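Local coordinates for protein endoglucanase EG-II (Hypocrea jecorina, PDB 3QR3) that hydrolyses internal beta-1,4-glucosidic bonds of cellulose with its TIM-barrel catalytic domain of glycoside hydrolase family 5, at residues G183-S188 / I193-A198; M48-N53 / N313-T318; S84-L89 / C100-H105. All coordinates share one frame; numbering follows the deposited sequence.

Contact 1 of 3, residues G183-S188 / I193-A198. With SO4 (sulfate ion), chain D; SO4 (sulfate ion), chain C.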
loop_
_atom_site.group_PDB
_atom_site.type_symbol
_atom_site.label_atom_id
_atom_site.label_comp_id
_atom_site.label_asym_id
_atom_site.label_seq_id
_atom_site.Cartn_x
_atom_site.Cartn_y
_atom_site.Cartn_z
ATOM N N GLY A 183 0.531 9.676 6.302
ATOM C CA GLY A 183 0.466 11.111 6.510
ATOM C C GLY A 183 -0.185 11.885 5.374
ATOM O O GLY A 183 -0.741 11.293 4.438
ATOM N N ASN A 184 -0.095 13.214 5.460
ATOM C CA ASN A 184 -0.708 14.143 4.505
ATOM C C ASN A 184 0.056 14.219 3.182
ATOM O O ASN A 184 1.005 13.472 2.955
ATOM C CB ASN A 184 -0.760 15.538 5.138
ATOM C CG ASN A 184 -2.105 16.223 4.976
ATOM O OD1 ASN A 184 -3.000 15.754 4.256
ATOM N ND2 ASN A 184 -2.257 17.351 5.656
ATOM N N ASP A 185 -0.355 15.138 2.315
ATOM C CA ASP A 185 0.318 15.345 1.035
ATOM C C ASP A 185 0.467 14.055 0.222
ATOM O O ASP A 185 1.534 13.769 -0.313
ATOM C CB ASP A 185 1.687 15.993 1.248
ATOM C CG ASP A 185 1.589 17.488 1.504
ATOM O OD1 ASP A 185 1.260 18.240 0.559
ATOM O OD2 ASP A 185 1.847 17.910 2.650
ATOM N N TRP A 186 -0.613 13.291 0.132
ATOM C CA TRP A 186 -0.634 12.065 -0.651
ATOM C C TRP A 186 0.447 11.100 -0.163
ATOM O O TRP A 186 1.026 10.348 -0.949
ATOM C CB TRP A 186 -0.442 12.381 -2.134
ATOM C CG TRP A 186 -1.299 13.499 -2.629
ATOM C CD1 TRP A 186 -1.017 14.837 -2.579
ATOM C CD2 TRP A 186 -2.575 13.384 -3.285
ATOM N NE1 TRP A 186 -2.045 15.558 -3.149
ATOM C CE2 TRP A 186 -3.011 14.692 -3.589
ATOM C CE3 TRP A 186 -3.388 12.302 -3.643
ATOM C CZ2 TRP A 186 -4.228 14.949 -4.228
ATOM C CZ3 TRP A 186 -4.603 12.559 -4.274
ATOM C CH2 TRP A 186 -5.004 13.870 -4.567
ATOM N N GLN A 187 0.716 11.127 1.138
ATOM C CA GLN A 187 1.746 10.268 1.720
ATOM C C GLN A 187 3.158 10.520 1.195
ATOM O O GLN A 187 4.044 9.690 1.385
ATOM C CB GLN A 187 1.398 8.800 1.492
ATOM C CG GLN A 187 0.325 8.266 2.427
ATOM C CD GLN A 187 0.120 6.776 2.239
ATOM O OE1 GLN A 187 -0.754 6.356 1.487
ATOM N NE2 GLN A 187 0.957 5.969 2.889
ATOM N N SER A 188 3.389 11.654 0.554
ATOM C CA SER A 188 4.714 11.902 -0.013
ATOM C C SER A 188 5.840 11.834 1.010
ATOM O O SER A 188 5.800 12.490 2.059
ATOM C CB SER A 188 4.776 13.242 -0.740
ATOM O OG SER A 188 6.118 13.490 -1.134
ATOM N N ILE A 193 7.927 14.978 6.814
ATOM C CA ILE A 193 8.374 15.682 8.018
ATOM C C ILE A 193 7.934 17.141 7.987
ATOM O O ILE A 193 7.337 17.643 8.941
ATOM C CB ILE A 193 9.908 15.598 8.186
ATOM C CG1 ILE A 193 10.330 14.141 8.371
ATOM C CG2 ILE A 193 10.377 16.454 9.364
ATOM C CD1 ILE A 193 11.797 13.881 8.051
ATOM N N SER A 194 8.215 17.817 6.879
ATOM C CA SER A 194 7.960 19.253 6.784
ATOM C C SER A 194 6.480 19.639 6.931
ATOM O O SER A 194 6.185 20.725 7.412
ATOM C CB SER A 194 8.529 19.824 5.483
ATOM O OG SER A 194 7.867 19.275 4.355
ATOM N N ASP A 195 5.553 18.774 6.517
ATOM C CA ASP A 195 4.124 19.103 6.642
ATOM C C ASP A 195 3.534 18.709 7.995
ATOM O O ASP A 195 2.323 18.836 8.212
ATOM C CB ASP A 195 3.275 18.540 5.478
ATOM C CG ASP A 195 3.002 17.033 5.598
ATOM O OD1 ASP A 195 3.340 16.423 6.642
ATOM O OD2 ASP A 195 2.439 16.461 4.627
ATOM N N GLY A 196 4.389 18.224 8.897
ATOM C CA GLY A 196 3.974 17.943 10.263
ATOM C C GLY A 196 3.383 16.562 10.502
ATOM O O GLY A 196 2.992 16.244 11.618
ATOM N N SER A 197 3.320 15.742 9.459
ATOM C CA SER A 197 2.760 14.394 9.574
ATOM C C SER A 197 3.617 13.505 10.462
ATOM O O SER A 197 3.108 12.765 11.298
ATOM C CB SER A 197 2.627 13.739 8.184
ATOM O OG SER A 197 1.678 14.417 7.373
ATOM N N ALA A 198 4.929 13.555 10.255
ATOM C CA ALA A 198 5.836 12.759 11.067
ATOM C C ALA A 198 5.613 13.026 12.560
ATOM O O ALA A 198 5.437 12.092 13.352
ATOM C CB ALA A 198 7.297 13.026 10.668
HETATM S S SO4 D . -1.664 18.960 -4.286
HETATM O O1 SO4 D . -3.000 18.378 -4.197
HETATM O O2 SO4 D . -1.769 20.417 -4.289
HETATM O O3 SO4 D . -0.880 18.544 -3.130
HETATM O O4 SO4 D . -1.011 18.517 -5.512
HETATM S S SO4 C . 7.465 16.582 -2.170
HETATM O O1 SO4 C . 6.353 15.814 -1.637
HETATM O O2 SO4 C . 7.829 17.649 -1.239
HETATM O O3 SO4 C . 8.615 15.696 -2.355
HETATM O O4 SO4 C . 7.064 17.152 -3.452
HETATM O O HOH W 1 -0.038 18.466 6.957
#

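Contact 2 of 3, residues M48-N53 / N313-T318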
loop_
_atom_site.group_PDB
_atom_site.type_symbol
_atom_site.label_atom_id
_atom_site.label_comp_id
_atom_site.label_asym_id
_atom_site.label_seq_id
_atom_site.Cartn_x
_atom_site.Cartn_y
_atom_site.Cartn_z
ATOM N N MET A 48 1.519 -13.156 -8.328
ATOM C CA MET A 48 2.215 -13.201 -7.037
ATOM C C MET A 48 3.136 -14.422 -6.927
ATOM O O MET A 48 4.249 -14.325 -6.417
ATOM C CB MET A 48 1.220 -13.175 -5.875
ATOM C CG MET A 48 0.537 -11.818 -5.674
ATOM S SD MET A 48 -0.405 -11.724 -4.137
ATOM C CE MET A 48 -1.778 -12.811 -4.516
ATOM N N GLN A 49 2.671 -15.567 -7.415
ATOM C CA GLN A 49 3.469 -16.788 -7.324
ATOM C C GLN A 49 4.774 -16.632 -8.114
ATOM O O GLN A 49 5.844 -17.015 -7.647
ATOM C CB GLN A 49 2.671 -17.996 -7.816
ATOM C CG GLN A 49 3.406 -19.318 -7.685
ATOM C CD GLN A 49 2.662 -20.466 -8.341
ATOM O OE1 GLN A 49 2.701 -21.598 -7.860
ATOM N NE2 GLN A 49 1.981 -20.178 -9.448
ATOM N N HIS A 50 4.673 -16.060 -9.308
ATOM C CA HIS A 50 5.849 -15.717 -10.100
ATOM C C HIS A 50 6.778 -14.748 -9.357
ATOM O O HIS A 50 7.988 -14.959 -9.294
ATOM C CB HIS A 50 5.419 -15.114 -11.441
ATOM C CG HIS A 50 6.425 -14.185 -12.041
ATOM N ND1 HIS A 50 7.618 -14.624 -12.582
ATOM C CD2 HIS A 50 6.414 -12.840 -12.197
ATOM C CE1 HIS A 50 8.298 -13.588 -13.043
ATOM N NE2 HIS A 50 7.590 -12.493 -12.819
ATOM N N PHE A 51 6.211 -13.678 -8.815
ATOM C CA PHE A 51 6.997 -12.682 -8.096
ATOM C C PHE A 51 7.757 -13.298 -6.926
ATOM O O PHE A 51 8.910 -12.955 -6.681
ATOM C CB PHE A 51 6.100 -11.539 -7.606
ATOM C CG PHE A 51 5.722 -10.563 -8.686
ATOM C CD1 PHE A 51 6.688 -10.049 -9.535
ATOM C CD2 PHE A 51 4.406 -10.148 -8.841
ATOM C CE1 PHE A 51 6.348 -9.140 -10.525
ATOM C CE2 PHE A 51 4.060 -9.239 -9.823
ATOM C CZ PHE A 51 5.030 -8.738 -10.670
ATOM N N VAL A 52 7.112 -14.217 -6.213
ATOM C CA VAL A 52 7.731 -14.835 -5.047
ATOM C C VAL A 52 8.782 -15.860 -5.476
ATOM O O VAL A 52 9.894 -15.881 -4.946
ATOM C CB VAL A 52 6.686 -15.515 -4.123
ATOM C CG1 VAL A 52 7.380 -16.359 -3.039
ATOM C CG2 VAL A 52 5.774 -14.468 -3.484
ATOM N N ASN A 53 8.432 -16.699 -6.445
ATOM C CA ASN A 53 9.297 -17.810 -6.839
ATOM C C ASN A 53 10.493 -17.396 -7.685
ATOM O O ASN A 53 11.586 -17.937 -7.526
ATOM C CB ASN A 53 8.497 -18.881 -7.580
ATOM C CG ASN A 53 7.594 -19.653 -6.663
ATOM O OD1 ASN A 53 7.714 -19.554 -5.446
ATOM N ND2 ASN A 53 6.683 -20.432 -7.234
ATOM N N ASN A 313 3.055 -21.057 -19.745
ATOM C CA ASN A 313 3.514 -21.417 -18.404
ATOM C C ASN A 313 4.809 -20.710 -18.009
ATOM O O ASN A 313 5.465 -21.090 -17.037
ATOM C CB ASN A 313 3.681 -22.935 -18.272
ATOM N N SER A 314 5.179 -19.689 -18.774
ATOM C CA SER A 314 6.323 -18.855 -18.430
ATOM C C SER A 314 5.897 -17.410 -18.255
ATOM O O SER A 314 5.042 -16.917 -18.987
ATOM C CB SER A 314 7.407 -18.937 -19.505
ATOM O OG SER A 314 8.395 -19.889 -19.159
ATOM N N TRP A 315 6.497 -16.732 -17.282
ATOM C CA TRP A 315 6.250 -15.310 -17.098
ATOM C C TRP A 315 7.478 -14.509 -17.490
ATOM O O TRP A 315 8.608 -14.939 -17.261
ATOM C CB TRP A 315 5.907 -15.001 -15.648
ATOM C CG TRP A 315 4.687 -15.681 -15.133
ATOM C CD1 TRP A 315 4.621 -16.922 -14.580
ATOM C CD2 TRP A 315 3.354 -15.150 -15.098
ATOM N NE1 TRP A 315 3.331 -17.202 -14.207
ATOM C CE2 TRP A 315 2.533 -16.129 -14.511
ATOM C CE3 TRP A 315 2.778 -13.943 -15.507
ATOM C CZ2 TRP A 315 1.167 -15.942 -14.318
ATOM C CZ3 TRP A 315 1.417 -13.753 -15.312
ATOM C CH2 TRP A 315 0.625 -14.752 -14.726
ATOM N N THR A 316 7.249 -13.346 -18.086
ATOM C CA THR A 316 8.314 -12.395 -18.368
ATOM C C THR A 316 7.973 -11.067 -17.699
ATOM O O THR A 316 6.843 -10.595 -17.818
ATOM C CB THR A 316 8.478 -12.169 -19.878
ATOM O OG1 THR A 316 8.529 -13.437 -20.537
ATOM C CG2 THR A 316 9.758 -11.404 -20.176
ATOM N N ASP A 317 8.942 -10.472 -17.002
ATOM C CA ASP A 317 8.721 -9.222 -16.268
ATOM C C ASP A 317 8.908 -8.005 -17.152
ATOM O O ASP A 317 9.557 -8.091 -18.182
ATOM C CB ASP A 317 9.680 -9.120 -15.076
ATOM C CG ASP A 317 9.266 -10.013 -13.929
ATOM O OD1 ASP A 317 10.134 -10.735 -13.395
ATOM O OD2 ASP A 317 8.063 -10.003 -13.574
ATOM N N THR A 318 8.354 -6.867 -16.743
ATOM C CA THR A 318 8.637 -5.618 -17.439
ATOM C C THR A 318 10.092 -5.253 -17.165
ATOM O O THR A 318 10.719 -5.826 -16.281
ATOM C CB THR A 318 7.682 -4.472 -17.000
ATOM O OG1 THR A 318 8.047 -3.996 -15.696
ATOM C CG2 THR A 318 6.242 -4.959 -16.989
HETATM O O HOH W 2 2.490 -18.269 -11.415
#

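Contact 3 of 3, residues S84-L89 / C100-H105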
loop_
_atom_site.group_PDB
_atom_site.type_symbol
_atom_site.label_atom_id
_atom_site.label_comp_id
_atom_site.label_asym_id
_atom_site.label_seq_id
_atom_site.Cartn_x
_atom_site.Cartn_y
_atom_site.Cartn_z
ATOM N N SER A 84 -15.496 -12.068 0.992
ATOM C CA SER A 84 -15.184 -13.410 0.517
ATOM C C SER A 84 -14.278 -13.385 -0.726
ATOM O O SER A 84 -13.304 -14.131 -0.824
ATOM C CB SER A 84 -16.486 -14.160 0.208
ATOM O OG SER A 84 -16.216 -15.442 -0.331
ATOM N N LYS A 85 -14.616 -12.528 -1.683
ATOM C CA LYS A 85 -13.806 -12.365 -2.885
ATOM C C LYS A 85 -12.441 -11.765 -2.539
ATOM O O LYS A 85 -11.407 -12.282 -2.940
ATOM C CB LYS A 85 -14.533 -11.478 -3.900
ATOM C CG LYS A 85 -15.779 -12.120 -4.535
ATOM C CD LYS A 85 -15.406 -13.364 -5.345
ATOM C CE LYS A 85 -16.615 -13.930 -6.091
ATOM N NZ LYS A 85 -16.208 -14.975 -7.073
ATOM N N TYR A 86 -12.436 -10.665 -1.795
ATOM C CA TYR A 86 -11.177 -10.020 -1.426
ATOM C C TYR A 86 -10.281 -10.951 -0.619
ATOM O O TYR A 86 -9.065 -10.987 -0.813
ATOM C CB TYR A 86 -11.441 -8.724 -0.659
ATOM C CG TYR A 86 -10.193 -7.954 -0.315
ATOM C CD1 TYR A 86 -9.447 -7.328 -1.302
ATOM C CD2 TYR A 86 -9.762 -7.852 1.004
ATOM C CE1 TYR A 86 -8.303 -6.609 -0.988
ATOM C CE2 TYR A 86 -8.626 -7.142 1.334
ATOM C CZ TYR A 86 -7.902 -6.520 0.340
ATOM O OH TYR A 86 -6.768 -5.822 0.665
ATOM N N ASP A 87 -10.881 -11.736 0.267
ATOM C CA ASP A 87 -10.085 -12.656 1.082
ATOM C C ASP A 87 -9.370 -13.713 0.245
ATOM O O ASP A 87 -8.317 -14.220 0.644
ATOM C CB ASP A 87 -10.921 -13.330 2.174
ATOM C CG ASP A 87 -10.056 -14.132 3.150
ATOM O OD1 ASP A 87 -9.071 -13.568 3.663
ATOM O OD2 ASP A 87 -10.341 -15.325 3.385
ATOM N N GLN A 88 -9.922 -14.053 -0.918
ATOM C CA GLN A 88 -9.250 -15.021 -1.778
ATOM C C GLN A 88 -7.900 -14.475 -2.215
ATOM O O GLN A 88 -6.921 -15.212 -2.300
ATOM C CB GLN A 88 -10.089 -15.379 -3.019
ATOM C CG GLN A 88 -11.324 -16.203 -2.735
ATOM C CD GLN A 88 -12.187 -16.389 -3.980
ATOM O OE1 GLN A 88 -11.684 -16.399 -5.102
ATOM N NE2 GLN A 88 -13.484 -16.538 -3.780
ATOM N N LEU A 89 -7.851 -13.184 -2.508
ATOM C CA LEU A 89 -6.599 -12.566 -2.932
ATOM C C LEU A 89 -5.631 -12.477 -1.733
ATOM O O LEU A 89 -4.436 -12.758 -1.852
ATOM C CB LEU A 89 -6.868 -11.185 -3.536
ATOM C CG LEU A 89 -5.661 -10.445 -4.116
ATOM C CD1 LEU A 89 -5.051 -11.249 -5.259
ATOM C CD2 LEU A 89 -6.076 -9.053 -4.579
ATOM N N CYS A 100 1.166 -9.375 3.525
ATOM C CA CYS A 100 0.110 -8.884 2.655
ATOM C C CYS A 100 -0.543 -7.632 3.219
ATOM O O CYS A 100 -1.180 -7.669 4.272
ATOM C CB CYS A 100 -0.945 -9.968 2.434
ATOM S SG CYS A 100 -1.339 -10.224 0.689
ATOM N N ILE A 101 -0.381 -6.524 2.502
ATOM C CA ILE A 101 -0.910 -5.245 2.959
ATOM C C ILE A 101 -2.327 -5.019 2.457
ATOM O O ILE A 101 -2.573 -4.926 1.240
ATOM C CB ILE A 101 -0.028 -4.061 2.517
ATOM C CG1 ILE A 101 1.417 -4.261 2.963
ATOM C CG2 ILE A 101 -0.586 -2.750 3.078
ATOM C CD1 ILE A 101 2.369 -3.186 2.448
ATOM N N VAL A 102 -3.260 -4.958 3.398
ATOM C CA VAL A 102 -4.641 -4.613 3.092
ATOM C C VAL A 102 -4.696 -3.095 3.026
ATOM O O VAL A 102 -4.447 -2.417 4.020
ATOM C CB VAL A 102 -5.595 -5.156 4.175
ATOM C CG1 VAL A 102 -7.033 -4.615 3.985
ATOM C CG2 VAL A 102 -5.587 -6.679 4.163
ATOM N N ASP A 103 -4.969 -2.557 1.844
ATOM C CA ASP A 103 -4.893 -1.108 1.627
ATOM C C ASP A 103 -6.255 -0.547 1.264
ATOM O O ASP A 103 -6.809 -0.882 0.214
ATOM C CB ASP A 103 -3.877 -0.780 0.522
ATOM C CG ASP A 103 -4.186 0.527 -0.203
ATOM O OD1 ASP A 103 -4.424 1.550 0.472
ATOM O OD2 ASP A 103 -4.176 0.537 -1.459
ATOM N N ILE A 104 -6.801 0.293 2.138
ATOM C CA ILE A 104 -8.075 0.956 1.863
ATOM C C ILE A 104 -7.789 2.173 0.986
ATOM O O ILE A 104 -7.194 3.136 1.438
ATOM C CB ILE A 104 -8.784 1.361 3.169
ATOM C CG1 ILE A 104 -9.004 0.129 4.051
ATOM C CG2 ILE A 104 -10.137 2.001 2.874
ATOM C CD1 ILE A 104 -9.897 -0.930 3.404
ATOM N N HIS A 105 -8.192 2.110 -0.281
ATOM C CA HIS A 105 -7.701 3.061 -1.277
ATOM C C HIS A 105 -8.633 4.284 -1.362
ATOM O O HIS A 105 -9.247 4.529 -2.398
ATOM C CB HIS A 105 -7.593 2.353 -2.638
ATOM C CG HIS A 105 -6.426 2.793 -3.467
ATOM N ND1 HIS A 105 -5.119 2.482 -3.143
ATOM C CD2 HIS A 105 -6.371 3.517 -4.609
ATOM C CE1 HIS A 105 -4.310 3.000 -4.053
ATOM N NE2 HIS A 105 -5.046 3.629 -4.955
#

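Contact 1 of 3, residues G183-S188 / I193-A198
D195 reaches back across the loop that follows strand 179-182 and sets its carboxylate against N184 and D185. D195 CB already lies 3.2 Å from D185 OD2. CG sits between the backbone N and the carbonyl carbon (chi1 77°), which turns the carboxylate toward N184 and D185, and the two oxygens beyond it do different jobs. D195 OD1 serves its own segment, accepting from S197 N at 2.9 Å and from S197 OG at 2.7 Å. Both donors come from the same face of the carboxylate plane, the hydroxyl on the syn side and 31° out of it. The bond from the backbone makes an Asx turn, which holds the chain in shape around G196, the N-cap of helix 197-201. D195 OD2 serves the other segment: it rests 3.4 Å from N184 CB and comes within 2.5 Å of D185 OD2, the two carboxylates approaching from opposite directions with nearly coplanar planes.

S197 extends the network. S197 OG, besides donating to D195 OD1, accepts from N184 N at 2.9 Å in an almost straight bond (168°). A water joins N184 ND2 to D195 O, and the same amide nitrogen bonds to V153 O. Beyond the acids the loop carries W186, stacked on H151, with NE1 directed at a sulfate ion probably left from crystallisation. This end of the strand, its C-terminal one, is where TIM barrels carry their active sites.

Two acid oxygens this close could hardly both belong to charged groups, so one of the two acids probably holds a proton, though the geometry does not say which. The two donors on D195 OD1 would be expected to steady that carboxylate, and a magnesium ion about 4 Å from the side chain of D185 may ease the crowding of negative charge.

Contact 2 of 3, residues M48-N53 / N313-T318
A histidine–carboxylate hydrogen bond, H50 to D317, fastens helix 44-55 of the barrel to strand 315-316 and the residue just after it. H50 NE2 donates to D317 OD2 over 2.6 Å, nearly straight at 170°. The acceptor oxygen lies in the plane of the imidazole, whereas the donor meets the carboxylate on its syn side but tilted from its plane, ring and carboxylate being inclined at 42°. With CG roughly opposite its backbone N (chi1 153°), H50 projects from the helix far enough to reach the acid.

W315 packs against the same histidine through two reciprocal CH-pi contacts. W315 CB sits over one face of the H50 ring, 3.7 Å from its centroid, and H50 CB in return lies over the five-membered ring of W315, 3.9 Å from that centroid. The rings themselves are near parallel but slid apart, so they barely overlap. F51, next along the helix, brings F51 CE1 to 3.6 Å from D317 OD2. A water accepts from Q49 NE2 and, weakly, from W315 NE1, bridging helix and strand a second time.

P308 also touches both F51 and W315. D55, at the end of the same helix, brings its own carboxylate close to D317 OD1. H50 ND1 is buried by the contact without a polar partner in the model, which by itself would suit a neutral ring carrying its proton on NE2; the two nearby acids would instead tend to stabilise a charged imidazolium, so the ionisation of H50 probably reflects a balance between the two.

Contact 3 of 3, residues S84-L89 / C100-H105
Y86 meets V102 by van der Waals contact at the end of its ring. The hydroxyl oxygen Y86 OH lies 3.4 Å from V102 CA and 3.5 Å from V102 CG1, while Y86 CE2 packs at 4.0 Å from the same V102 CG1 methyl. The two side chains cross at a slant. Y86 can reach the strand because its CG stands opposite the backbone N (chi1 -177°), sending the ring off the helix to span most of the 11.0 Å between the axes of helix 84-89 and strand 100-104. F13 meets the tyrosine ring edge-to-face, and W129 of helix 122-136 also packs on V102.

These segments belong to a beta-alpha-beta crossover of the TIM barrel: strand 59-64 leads by way of helix 80-95 to strand 99-104, its parallel neighbour in the sheet. The short helix and strand segments run at 144° to each other, roughly antiparallel, as expected for a helix returning the chain between parallel strands.

Among the polar interactions, Y86 OH bonds to L62 O in the neighbouring strand, so one tyrosine touches both strands of the unit. A phenylalanine in place of Y86 would probably leave L62 O without its hydroxyl partner and open a small gap against V102 CA. Where the strand ends, H105 ND1 donates to the syn lone pair of D103 OD2 at 2.7 Å, a histidine–carboxylate hydrogen bond.

The covalent link is the disulfide of C100 to C93, which ties the start of this strand to the last turns of helix 80-95; C100 is modelled in two conformations.

Overall arrangement
Along the chain the order is 48-53, then both halves of contact 3, then both halves of contact 1, and last 313-318, so contact 2 closes a loop that encloses the other two. Contacts 2 and 3 have centres about 20 Å apart and touch where helices 44-55 and 80-95 pack side by side, M48 CE lying 3.7 Å from L89 CD1. Contact 1 is across the chain's centre from both, about 25 Å from contact 3 and 34 Å from contact 2, centre to centre. Contact 3 thus joins a helix to its following strand, contact 1 shapes a loop at the C-terminal end of strand 179-182, and contact 2 brings the chain's end back onto an early barrel helix.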